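Local coordinates for protein acyl-CoA dehydrogenase (Bacillus anthracis, PDB 3OWA) that binds FAD and probably catalyses the flavin-dependent alpha,beta-dehydrogenation of acyl-CoA thioesters, as acyl-CoA dehydrogenases do, at residues Val371-Val376 with Ile403-Glu408; Tyr319-Ser324 with Lys365-Glu370. One frame throughout, in Å; residues are numbered along the deposited sequence. Where two conformers were deposited one is given.

Contact 1 (Val371-Val376 with Ile403-Glu408); sequences VLDYTV and INRIFE. With FAD (flavin-adenine dinucleotide), chain E.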
ATOM      1  N   VAL A 371      -8.711  -4.745  -1.185  1.00 26.19           N
ATOM      2  CA  VAL A 371      -9.510  -3.611  -1.602  1.00 26.67           C
ATOM      3  C   VAL A 371      -9.486  -2.512  -0.529  1.00 26.40           C
ATOM      4  O   VAL A 371      -9.367  -1.333  -0.848  1.00 27.63           O
ATOM      5  CB  VAL A 371     -11.013  -4.086  -1.848  1.00 27.65           C
ATOM      6  CG1 VAL A 371     -11.943  -2.898  -1.870  1.00 29.66           C
ATOM      7  CG2 VAL A 371     -11.108  -4.843  -3.191  1.00 26.43           C
ATOM      8  N   LEU A 372      -9.568  -2.886   0.755  1.00 25.61           N
ATOM      9  CA  LEU A 372      -9.542  -1.881   1.818  1.00 24.17           C
ATOM     10  C   LEU A 372      -8.147  -1.239   1.825  1.00 25.81           C
ATOM     11  O   LEU A 372      -8.025  -0.008   1.934  1.00 27.69           O
ATOM     12  CB  LEU A 372      -9.800  -2.502   3.190  1.00 23.17           C
ATOM     13  CG  LEU A 372      -9.653  -1.540   4.385  1.00 24.19           C
ATOM     14  CD1 LEU A 372     -10.558  -0.348   4.247  1.00 24.51           C
ATOM     15  CD2 LEU A 372      -9.787  -2.262   5.748  1.00 19.00           C
ATOM     16  N   ASP A 373      -7.108  -2.052   1.677  1.00 23.55           N
ATOM     17  CA  ASP A 373      -5.730  -1.507   1.634  1.00 23.97           C
ATOM     18  C   ASP A 373      -5.634  -0.368   0.566  1.00 24.86           C
ATOM     19  O   ASP A 373      -5.039   0.708   0.795  1.00 25.40           O
ATOM     20  CB  ASP A 373      -4.784  -2.666   1.293  1.00 23.00           C
ATOM     21  CG  ASP A 373      -3.328  -2.252   1.203  1.00 31.46           C
ATOM     22  OD1 ASP A 373      -2.585  -2.392   2.198  1.00 32.53           O
ATOM     23  OD2 ASP A 373      -2.898  -1.773   0.131  1.00 38.88           O
ATOM     24  N   TYR A 374      -6.169  -0.626  -0.611  1.00 24.45           N
ATOM     25  CA  TYR A 374      -6.140   0.342  -1.705  1.00 25.83           C
ATOM     26  C   TYR A 374      -7.001   1.559  -1.355  1.00 25.60           C
ATOM     27  O   TYR A 374      -6.596   2.691  -1.610  1.00 26.69           O
ATOM     28  CB  TYR A 374      -6.668  -0.332  -3.003  1.00 26.74           C
ATOM     29  CG  TYR A 374      -6.848   0.655  -4.133  1.00 27.98           C
ATOM     30  CD1 TYR A 374      -5.764   1.002  -4.946  1.00 32.76           C
ATOM     31  CD2 TYR A 374      -8.097   1.275  -4.366  1.00 29.42           C
ATOM     32  CE1 TYR A 374      -5.892   1.950  -5.971  1.00 31.45           C
ATOM     33  CE2 TYR A 374      -8.232   2.234  -5.388  1.00 31.46           C
ATOM     34  CZ  TYR A 374      -7.130   2.534  -6.199  1.00 36.98           C
ATOM     35  OH  TYR A 374      -7.238   3.483  -7.199  1.00 36.88           O
ATOM     36  N   THR A 375      -8.207   1.345  -0.827  1.00 26.48           N
ATOM     37  CA  THR A 375      -9.095   2.469  -0.543  1.00 27.46           C
ATOM     38  C   THR A 375      -8.567   3.396   0.556  1.00 26.34           C
ATOM     39  O   THR A 375      -8.699   4.616   0.441  1.00 26.67           O
ATOM     40  CB  THR A 375     -10.571   2.032  -0.231  1.00 29.60           C
ATOM     41  OG1 THR A 375     -10.568   1.314   1.011  1.00 36.94           O
ATOM     42  CG2 THR A 375     -11.134   1.126  -1.337  1.00 30.56           C
ATOM     43  N   VAL A 376      -7.922   2.871   1.609  1.00 24.52           N
ATOM     44  CA  VAL A 376      -7.424   3.791   2.633  1.00 22.80           C
ATOM     45  C   VAL A 376      -6.184   4.491   2.104  1.00 22.58           C
ATOM     46  O   VAL A 376      -5.903   5.615   2.448  1.00 20.58           O
ATOM     47  CB  VAL A 376      -7.109   3.125   4.051  1.00 21.92           C
ATOM     48  CG1 VAL A 376      -8.351   2.582   4.620  1.00 21.53           C
ATOM     49  CG2 VAL A 376      -6.093   1.965   3.924  1.00 22.36           C
ATOM     50  N   ILE A 403      -3.018  -4.656   9.225  1.00 22.67           N
ATOM     51  CA  ILE A 403      -2.981  -5.959   9.908  1.00 23.89           C
ATOM     52  C   ILE A 403      -3.961  -6.918   9.240  1.00 23.08           C
ATOM     53  O   ILE A 403      -3.809  -8.146   9.351  1.00 23.65           O
ATOM     54  CB  ILE A 403      -3.191  -5.826  11.475  1.00 23.93           C
ATOM     55  CG1 ILE A 403      -2.987  -7.148  12.251  1.00 21.54           C
ATOM     56  CG2 ILE A 403      -4.608  -5.327  11.783  1.00 21.75           C
ATOM     57  CD1 ILE A 403      -1.611  -7.740  12.111  1.00 23.99           C
ATOM     58  N   ASN A 404      -4.951  -6.405   8.503  1.00 21.94           N
ATOM     59  CA  ASN A 404      -5.950  -7.319   7.991  1.00 22.52           C
ATOM     60  C   ASN A 404      -5.339  -8.270   6.965  1.00 24.53           C
ATOM     61  O   ASN A 404      -5.904  -9.343   6.732  1.00 24.80           O
ATOM     62  CB  ASN A 404      -7.115  -6.616   7.326  1.00 23.66           C
ATOM     63  CG  ASN A 404      -7.849  -5.705   8.284  1.00 23.14           C
ATOM     64  OD1 ASN A 404      -7.949  -6.016   9.456  1.00 23.89           O
ATOM     65  ND2 ASN A 404      -8.301  -4.541   7.802  1.00 20.60           N
ATOM     66  N   ARG A 405      -4.213  -7.893   6.348  1.00 23.31           N
ATOM     67  CA  ARG A 405      -3.598  -8.791   5.337  1.00 23.79           C
ATOM     68  C   ARG A 405      -2.766  -9.864   5.994  1.00 25.74           C
ATOM     69  O   ARG A 405      -2.141 -10.728   5.322  1.00 26.47           O
ATOM     70  CB  ARG A 405      -2.806  -7.976   4.309  1.00 22.95           C
ATOM     71  CG  ARG A 405      -3.687  -7.007   3.508  1.00 29.19           C
ATOM     72  CD  ARG A 405      -2.923  -5.855   2.855  1.00 27.85           C
ATOM     73  NE  ARG A 405      -1.726  -6.412   2.203  1.00 28.64           N
ATOM     74  CZ  ARG A 405      -0.652  -5.706   1.902  1.00 25.76           C
ATOM     75  NH1 ARG A 405      -0.608  -4.394   2.198  1.00 24.98           N
ATOM     76  NH2 ARG A 405       0.402  -6.328   1.347  1.00 25.47           N
ATOM     77  N   ILE A 406      -2.741  -9.833   7.323  1.00 26.38           N
ATOM     78  CA  ILE A 406      -1.920 -10.749   8.090  1.00 28.21           C
ATOM     79  C   ILE A 406      -2.783 -11.656   8.950  1.00 29.56           C
ATOM     80  O   ILE A 406      -2.529 -12.860   9.029  1.00 30.85           O
ATOM     81  CB  ILE A 406      -0.854  -9.975   8.905  1.00 27.55           C
ATOM     82  CG1 ILE A 406       0.256  -9.466   7.987  1.00 27.13           C
ATOM     83  CG2 ILE A 406      -0.250 -10.854  10.008  1.00 30.08           C
ATOM     84  CD1 ILE A 406       0.871  -8.209   8.500  1.00 31.81           C
ATOM     85  N   PHE A 407      -3.873 -11.076   9.479  0.55 29.29           N
ATOM     86  CA  PHE A 407      -4.933 -11.763  10.236  0.55 28.78           C
ATOM     87  C   PHE A 407      -5.546 -12.936   9.557  0.55 29.88           C
ATOM     88  O   PHE A 407      -5.654 -12.954   8.318  0.55 30.14           O
ATOM     89  CB  PHE A 407      -6.104 -10.808  10.493  0.55 27.38           C
ATOM     90  CG  PHE A 407      -5.965  -9.961  11.730  0.55 24.21           C
ATOM     91  CD1 PHE A 407      -6.829  -8.876  11.924  0.55 23.95           C
ATOM     92  CD2 PHE A 407      -5.033 -10.272  12.723  0.55 23.88           C
ATOM     93  CE1 PHE A 407      -6.732  -8.071  13.091  0.55 23.87           C
ATOM     94  CE2 PHE A 407      -4.954  -9.491  13.903  0.55 23.35           C
ATOM     95  CZ  PHE A 407      -5.795  -8.393  14.076  0.55 24.20           C
ATOM     96  N   GLU A 408      -6.008 -13.908  10.361  1.00 30.92           N
ATOM     97  CA  GLU A 408      -6.893 -14.949   9.776  1.00 32.10           C
ATOM     98  C   GLU A 408      -6.190 -15.675   8.646  1.00 32.34           C
ATOM     99  O   GLU A 408      -6.808 -16.049   7.623  1.00 32.66           O
ATOM    100  CB  GLU A 408      -8.273 -14.411   9.343  1.00 32.96           C
ATOM    101  CG  GLU A 408      -9.086 -13.784  10.528  1.00 38.62           C
ATOM    102  CD  GLU A 408      -9.482 -14.784  11.684  1.00 47.31           C
ATOM    103  OE1 GLU A 408      -9.738 -14.286  12.825  1.00 52.75           O
ATOM    104  OE2 GLU A 408      -9.580 -16.037  11.477  1.00 46.62           O
TER
HETATM  105  PA  FAD E 601       4.691 -15.948  10.129  1.00 34.51           P
HETATM  106  O1A FAD E 601       6.043 -16.016  10.793  1.00 36.51           O
HETATM  107  O2A FAD E 601       3.853 -17.171  10.218  1.00 37.89           O
HETATM  108  O5B FAD E 601       4.829 -15.502   8.620  1.00 33.49           O
HETATM  109  C5B FAD E 601       5.808 -14.603   8.161  1.00 31.42           C
HETATM  110  C4B FAD E 601       5.770 -14.492   6.644  1.00 34.34           C
HETATM  111  O4B FAD E 601       6.078 -15.755   6.033  1.00 33.92           O
HETATM  112  C3B FAD E 601       4.385 -14.073   6.162  1.00 35.30           C
HETATM  113  O3B FAD E 601       4.461 -13.262   4.990  1.00 34.94           O
HETATM  114  C2B FAD E 601       3.798 -15.401   5.753  1.00 35.75           C
HETATM  115  O2B FAD E 601       2.801 -15.269   4.786  1.00 35.83           O
HETATM  116  C1B FAD E 601       5.004 -16.108   5.189  1.00 35.08           C
HETATM  117  N9A FAD E 601       4.810 -17.561   5.206  1.00 38.37           N
HETATM  118  C8A FAD E 601       4.580 -18.363   6.293  1.00 42.06           C
HETATM  119  N7A FAD E 601       4.460 -19.641   5.891  1.00 39.69           N
HETATM  120  C5A FAD E 601       4.638 -19.678   4.559  1.00 41.21           C
HETATM  121  C6A FAD E 601       4.637 -20.737   3.616  1.00 40.07           C
HETATM  122  N6A FAD E 601       4.527 -22.014   4.002  1.00 39.25           N
HETATM  123  N1A FAD E 601       4.843 -20.428   2.295  1.00 37.51           N
HETATM  124  C2A FAD E 601       5.058 -19.119   1.891  1.00 39.04           C
HETATM  125  N3A FAD E 601       5.094 -18.083   2.819  1.00 36.32           N
HETATM  126  C4A FAD E 601       4.869 -18.357   4.124  1.00 37.97           C
HETATM  127  N1  FAD E 601      -3.774 -15.094  17.031  1.00 32.81           N
HETATM  128  C2  FAD E 601      -4.726 -15.709  17.813  1.00 34.66           C
HETATM  129  O2  FAD E 601      -4.796 -16.917  17.851  1.00 37.59           O
HETATM  130  N3  FAD E 601      -5.625 -14.989  18.575  1.00 32.78           N
HETATM  131  C4  FAD E 601      -5.592 -13.632  18.601  1.00 33.01           C
HETATM  132  O4  FAD E 601      -6.436 -13.039  19.292  1.00 32.95           O
HETATM  133  C4X FAD E 601      -4.638 -12.987  17.806  1.00 34.88           C
HETATM  134  N5  FAD E 601      -4.560 -11.609  17.840  1.00 36.99           N
HETATM  135  C5X FAD E 601      -3.581 -10.952  17.110  1.00 34.82           C
HETATM  136  C6  FAD E 601      -3.531  -9.555  17.170  1.00 29.88           C
HETATM  137  C7  FAD E 601      -2.537  -8.882  16.468  1.00 30.34           C
HETATM  138  C7M FAD E 601      -2.468  -7.371  16.544  1.00 28.99           C
HETATM  139  C8  FAD E 601      -1.612  -9.637  15.713  1.00 30.94           C
HETATM  140  C8M FAD E 601      -0.514  -9.021  14.908  1.00 33.90           C
HETATM  141  C9  FAD E 601      -1.702 -11.022  15.620  1.00 30.86           C
HETATM  142  C9A FAD E 601      -2.675 -11.697  16.317  1.00 31.08           C
HETATM  143  N10 FAD E 601      -2.771 -13.077  16.229  1.00 32.87           N
HETATM  144  C10 FAD E 601      -3.718 -13.723  17.014  1.00 33.47           C
HETATM  145  C1' FAD E 601      -1.749 -13.895  15.451  1.00 35.46           C
HETATM  146  C2' FAD E 601      -1.771 -13.656  13.937  1.00 43.44           C
HETATM  147  O2' FAD E 601      -3.002 -13.860  13.281  1.00 46.29           O
HETATM  148  C3' FAD E 601      -0.346 -14.148  13.215  1.00 42.84           C
HETATM  149  O3' FAD E 601       0.358 -12.958  13.135  1.00 32.97           O
HETATM  150  C4' FAD E 601      -0.473 -14.716  12.028  1.00 42.75           C
HETATM  151  O4' FAD E 601      -1.333 -15.839  12.218  1.00 45.33           O
HETATM  152  C5' FAD E 601       0.761 -15.021  11.178  1.00 36.88           C
HETATM  153  O5' FAD E 601       1.785 -15.433  12.046  1.00 32.67           O
HETATM  154  P   FAD E 601       3.182 -14.704  12.175  1.00 33.68           P
HETATM  155  O1P FAD E 601       2.871 -13.263  12.513  1.00 32.36           O
HETATM  156  O2P FAD E 601       4.024 -15.419  13.192  1.00 33.61           O
HETATM  157  O3P FAD E 601       3.841 -14.694  10.723  1.00 34.49           O
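The carboxylate of Asp373 and the guanidinium of Arg405 meet at right angles, their planes 90° apart. Asp373 OD1 lies at the edge of the guanidinium, near its plane. Seen from the aspartate, Arg405 NH1 comes from above the carboxylate plane, 56° out of it. The two atoms, Arg405 NH1 and Asp373 OD1, are 2.8 Å apart and form a salt bridge with a bent hydrogen bond. A turn at chi3 of Arg405 brings its head round, and its CD passes 3.5 Å from Asp373 OD1.

The ring of Phe407 was modelled in two positions, so its surroundings are less certain. In one of them Ile403 CG1 sits over one face, toward the rim, and FAD C6 lies at the ring edge, 3.6 Å from Phe407 CE2. Two more side chains meet FAD. Ile403 CD1 approaches the flavin methyl C8M of FAD to 3.3 Å, and Ile406 CG2 lies 3.8 Å from the ribityl oxygen O3' of FAD.

Beside the salt bridge, Leu372 and Asn404 touch. Leu372 CG stands anti to the backbone N (chi1 174°), which carries CD2 to within 3.4 Å of Asn404 ND2. This is an apolar branch against an amide nitrogen.

Arg405 NH1 has a second acidic partner, Asp377 of the second subunit. Two carboxylates from two chains would therefore share its charge. Gln381 NE2 of the second subunit hydrogen-bonds to Arg405 O.

The segment 403-408 is a loop between helices 393-401 and 411-427. Asn404 and Arg405 face helix 358-383. Ile403, Ile406 and Phe407 line an FAD pocket that the second subunit helps to build, the FAD site at the subunit interface in the C-terminal helical domain characteristic of acyl-CoA dehydrogenases.

Contact 2 (Tyr319-Ser324 with Lys365-Glu370); sequences YAAESS and KVFGSE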
ATOM      1  N   TYR A 319     -17.692  -2.143  -4.556  1.00 32.50           N
ATOM      2  CA  TYR A 319     -18.893  -2.804  -5.082  1.00 33.10           C
ATOM      3  C   TYR A 319     -18.551  -4.264  -5.320  1.00 33.00           C
ATOM      4  O   TYR A 319     -19.284  -5.142  -4.907  1.00 33.01           O
ATOM      5  CB  TYR A 319     -19.360  -2.175  -6.403  1.00 33.86           C
ATOM      6  CG  TYR A 319     -20.606  -2.849  -6.985  1.00 35.89           C
ATOM      7  CD1 TYR A 319     -21.872  -2.625  -6.422  1.00 35.51           C
ATOM      8  CD2 TYR A 319     -20.516  -3.704  -8.100  1.00 35.87           C
ATOM      9  CE1 TYR A 319     -23.021  -3.251  -6.949  1.00 38.67           C
ATOM     10  CE2 TYR A 319     -21.666  -4.324  -8.643  1.00 37.27           C
ATOM     11  CZ  TYR A 319     -22.904  -4.086  -8.057  1.00 41.63           C
ATOM     12  OH  TYR A 319     -24.032  -4.686  -8.575  1.00 41.90           O
ATOM     13  N   ALA A 320     -17.413  -4.541  -5.955  1.00 32.86           N
ATOM     14  CA  ALA A 320     -17.094  -5.944  -6.215  1.00 33.40           C
ATOM     15  C   ALA A 320     -16.871  -6.713  -4.908  1.00 33.00           C
ATOM     16  O   ALA A 320     -17.342  -7.845  -4.782  1.00 33.85           O
ATOM     17  CB  ALA A 320     -15.912  -6.104  -7.188  1.00 33.11           C
ATOM     18  N   ALA A 321     -16.217  -6.088  -3.923  1.00 32.40           N
ATOM     19  CA  ALA A 321     -15.999  -6.736  -2.622  1.00 32.24           C
ATOM     20  C   ALA A 321     -17.300  -6.987  -1.864  1.00 32.35           C
ATOM     21  O   ALA A 321     -17.524  -8.070  -1.303  1.00 32.08           O
ATOM     22  CB  ALA A 321     -14.990  -5.905  -1.739  1.00 31.46           C
ATOM     23  N   GLU A 322     -18.147  -5.960  -1.805  1.00 33.06           N
ATOM     24  CA  GLU A 322     -19.418  -6.081  -1.127  1.00 34.14           C
ATOM     25  C   GLU A 322     -20.267  -7.188  -1.779  1.00 35.91           C
ATOM     26  O   GLU A 322     -20.847  -8.015  -1.071  1.00 36.41           O
ATOM     27  CB  GLU A 322     -20.194  -4.764  -1.176  1.00 34.21           C
ATOM     28  CG  GLU A 322     -21.552  -4.833  -0.502  1.00 36.65           C
ATOM     29  CD  GLU A 322     -22.410  -3.608  -0.785  1.00 43.97           C
ATOM     30  OE1 GLU A 322     -22.427  -3.086  -1.948  1.00 44.68           O
ATOM     31  OE2 GLU A 322     -23.088  -3.171   0.170  1.00 45.62           O
ATOM     32  N   SER A 323     -20.320  -7.206  -3.113  1.00 36.41           N
ATOM     33  CA  SER A 323     -21.077  -8.240  -3.825  1.00 37.74           C
ATOM     34  C   SER A 323     -20.560  -9.644  -3.519  1.00 37.37           C
ATOM     35  O   SER A 323     -21.343 -10.550  -3.229  1.00 37.95           O
ATOM     36  CB  SER A 323     -21.079  -8.005  -5.334  1.00 38.54           C
ATOM     37  OG  SER A 323     -21.441  -6.668  -5.649  1.00 40.35           O
ATOM     38  N   SER A 324     -19.257  -9.848  -3.595  1.00 36.12           N
ATOM     39  CA  SER A 324     -18.751 -11.193  -3.418  1.00 37.43           C
ATOM     40  C   SER A 324     -18.801 -11.685  -1.944  1.00 36.93           C
ATOM     41  O   SER A 324     -18.989 -12.882  -1.682  1.00 36.65           O
ATOM     42  CB  SER A 324     -17.337 -11.342  -4.031  1.00 37.13           C
ATOM     43  OG  SER A 324     -16.417 -10.482  -3.398  1.00 38.55           O
ATOM     44  N   LYS A 365     -11.605 -12.944   2.202  1.00 30.57           N
ATOM     45  CA  LYS A 365     -10.654 -12.392   3.120  1.00 29.79           C
ATOM     46  C   LYS A 365      -9.514 -11.659   2.398  1.00 28.72           C
ATOM     47  O   LYS A 365      -9.173 -10.526   2.768  1.00 27.26           O
ATOM     48  CB  LYS A 365     -10.119 -13.474   4.060  1.00 30.20           C
ATOM     49  CG  LYS A 365      -9.300 -12.927   5.226  1.00 32.11           C
ATOM     50  CD  LYS A 365      -7.825 -12.883   4.926  1.00 31.05           C
ATOM     51  CE  LYS A 365      -7.105 -12.121   5.986  1.00 33.85           C
ATOM     52  NZ  LYS A 365      -5.609 -12.146   5.840  1.00 32.43           N
ATOM     53  N   VAL A 366      -8.924 -12.306   1.384  1.00 28.37           N
ATOM     54  CA  VAL A 366      -7.834 -11.709   0.655  1.00 27.72           C
ATOM     55  C   VAL A 366      -8.347 -10.545  -0.172  1.00 28.05           C
ATOM     56  O   VAL A 366      -7.749  -9.456  -0.195  1.00 27.61           O
ATOM     57  CB  VAL A 366      -7.131 -12.724  -0.310  1.00 28.98           C
ATOM     58  CG1 VAL A 366      -6.066 -11.977  -1.161  1.00 27.14           C
ATOM     59  CG2 VAL A 366      -6.513 -13.871   0.466  1.00 25.44           C
ATOM     60  N   PHE A 367      -9.471 -10.747  -0.849  1.00 28.60           N
ATOM     61  CA  PHE A 367      -9.948  -9.695  -1.750  1.00 29.43           C
ATOM     62  C   PHE A 367     -10.392  -8.478  -0.949  1.00 29.65           C
ATOM     63  O   PHE A 367     -10.043  -7.361  -1.293  1.00 30.28           O
ATOM     64  CB  PHE A 367     -11.097 -10.204  -2.607  1.00 29.94           C
ATOM     65  CG  PHE A 367     -11.507  -9.264  -3.697  1.00 32.91           C
ATOM     66  CD1 PHE A 367     -10.843  -9.265  -4.909  1.00 34.01           C
ATOM     67  CD2 PHE A 367     -12.604  -8.423  -3.535  1.00 33.95           C
ATOM     68  CE1 PHE A 367     -11.229  -8.405  -5.936  1.00 36.15           C
ATOM     69  CE2 PHE A 367     -12.992  -7.550  -4.542  1.00 35.05           C
ATOM     70  CZ  PHE A 367     -12.316  -7.540  -5.751  1.00 36.60           C
ATOM     71  N   GLY A 368     -11.141  -8.701   0.126  1.00 28.99           N
ATOM     72  CA  GLY A 368     -11.602  -7.589   0.981  1.00 28.41           C
ATOM     73  C   GLY A 368     -10.457  -6.823   1.625  1.00 27.84           C
ATOM     74  O   GLY A 368     -10.435  -5.590   1.640  1.00 26.55           O
ATOM     75  N   SER A 369      -9.491  -7.543   2.182  1.00 25.79           N
ATOM     76  CA  SER A 369      -8.399  -6.841   2.850  1.00 25.73           C
ATOM     77  C   SER A 369      -7.569  -6.012   1.845  1.00 25.82           C
ATOM     78  O   SER A 369      -7.099  -4.922   2.173  1.00 23.91           O
ATOM     79  CB  SER A 369      -7.536  -7.848   3.611  1.00 25.20           C
ATOM     80  OG  SER A 369      -6.938  -8.824   2.723  1.00 27.50           O
ATOM     81  N   GLU A 370      -7.391  -6.513   0.621  1.00 27.46           N
ATOM     82  CA  GLU A 370      -6.652  -5.767  -0.427  1.00 27.80           C
ATOM     83  C   GLU A 370      -7.417  -4.602  -1.026  1.00 26.95           C
ATOM     84  O   GLU A 370      -6.839  -3.567  -1.348  1.00 26.64           O
ATOM     85  CB  GLU A 370      -6.157  -6.710  -1.556  1.00 28.80           C
ATOM     86  CG  GLU A 370      -5.153  -7.665  -0.968  1.00 33.49           C
ATOM     87  CD  GLU A 370      -4.350  -8.432  -2.018  1.00 40.39           C
ATOM     88  OE1 GLU A 370      -4.849  -8.631  -3.150  1.00 38.78           O
ATOM     89  OE2 GLU A 370      -3.217  -8.862  -1.694  1.00 43.85           O
TER
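Segments 319-324 and 365-370 are helical and run nearly antiparallel, at 150° between their directions, with their axes 9.7 Å apart at closest and Ala321 CA 5.7 Å from Gly368 CA. Phe367 carries the contact from its helix. Phe367 CG is anti to the backbone N (chi1 -171°), and this sends the ring across to the small residues of the other helix.

The ring meets Ala321 with its edge. Ala321 CA lies in the ring plane, and Phe367 CE2 is 3.6 Å from Ala321 N. The methyl of Ala321 adds an apolar contact, CB being 3.8 Å from Phe367 CE2. Ala320 CB lies 4.1 Å from Phe367 CZ. Ser324 OG approaches obliquely at 4.3 Å from Phe367 CD2.

Both helices, 305-336 and 358-383, belong to the C-terminal alpha-helical domain of the acyl-CoA dehydrogenase fold. Their closest backbone approach here is between two small residues, Ala321 and Gly368, with the phenyl ring alongside. The ring also touches Ser501 and Ala505 of helix 490-520, so three helices of the domain meet at it. Ser324 packs on Ser508 of that same third helix. Ala321 has a further neighbour in Val277 of helix 257-293. A bound pentaethylene glycol, probably from the crystallisation liquor, lies about 4 Å from the Phe367 side chain at the nearest atoms. Glu322 points away from helix 358-383, and its carboxylate forms salt bridges with Arg512 and Lys281.

How the contacts relate
Both contacts are largely buried and both use helix 358-383, contact 2 on an earlier part of it than contact 1. Contact 2 sets helix against helix and is apolar, a phenyl ring among small residues with no other chain touching it. Contact 1 sets helix against loop and is mainly ionic, close to the second subunit and to FAD. The two meet through Lys365, whose NZ hydrogen-bonds to Phe407 O, 2.6 Å away, and more weakly to Asn404 O. Ser369 OG lies 3.8 Å from Arg405 CG. The helix held in contact 2 thus also reaches the backbone of the FAD-lining loop.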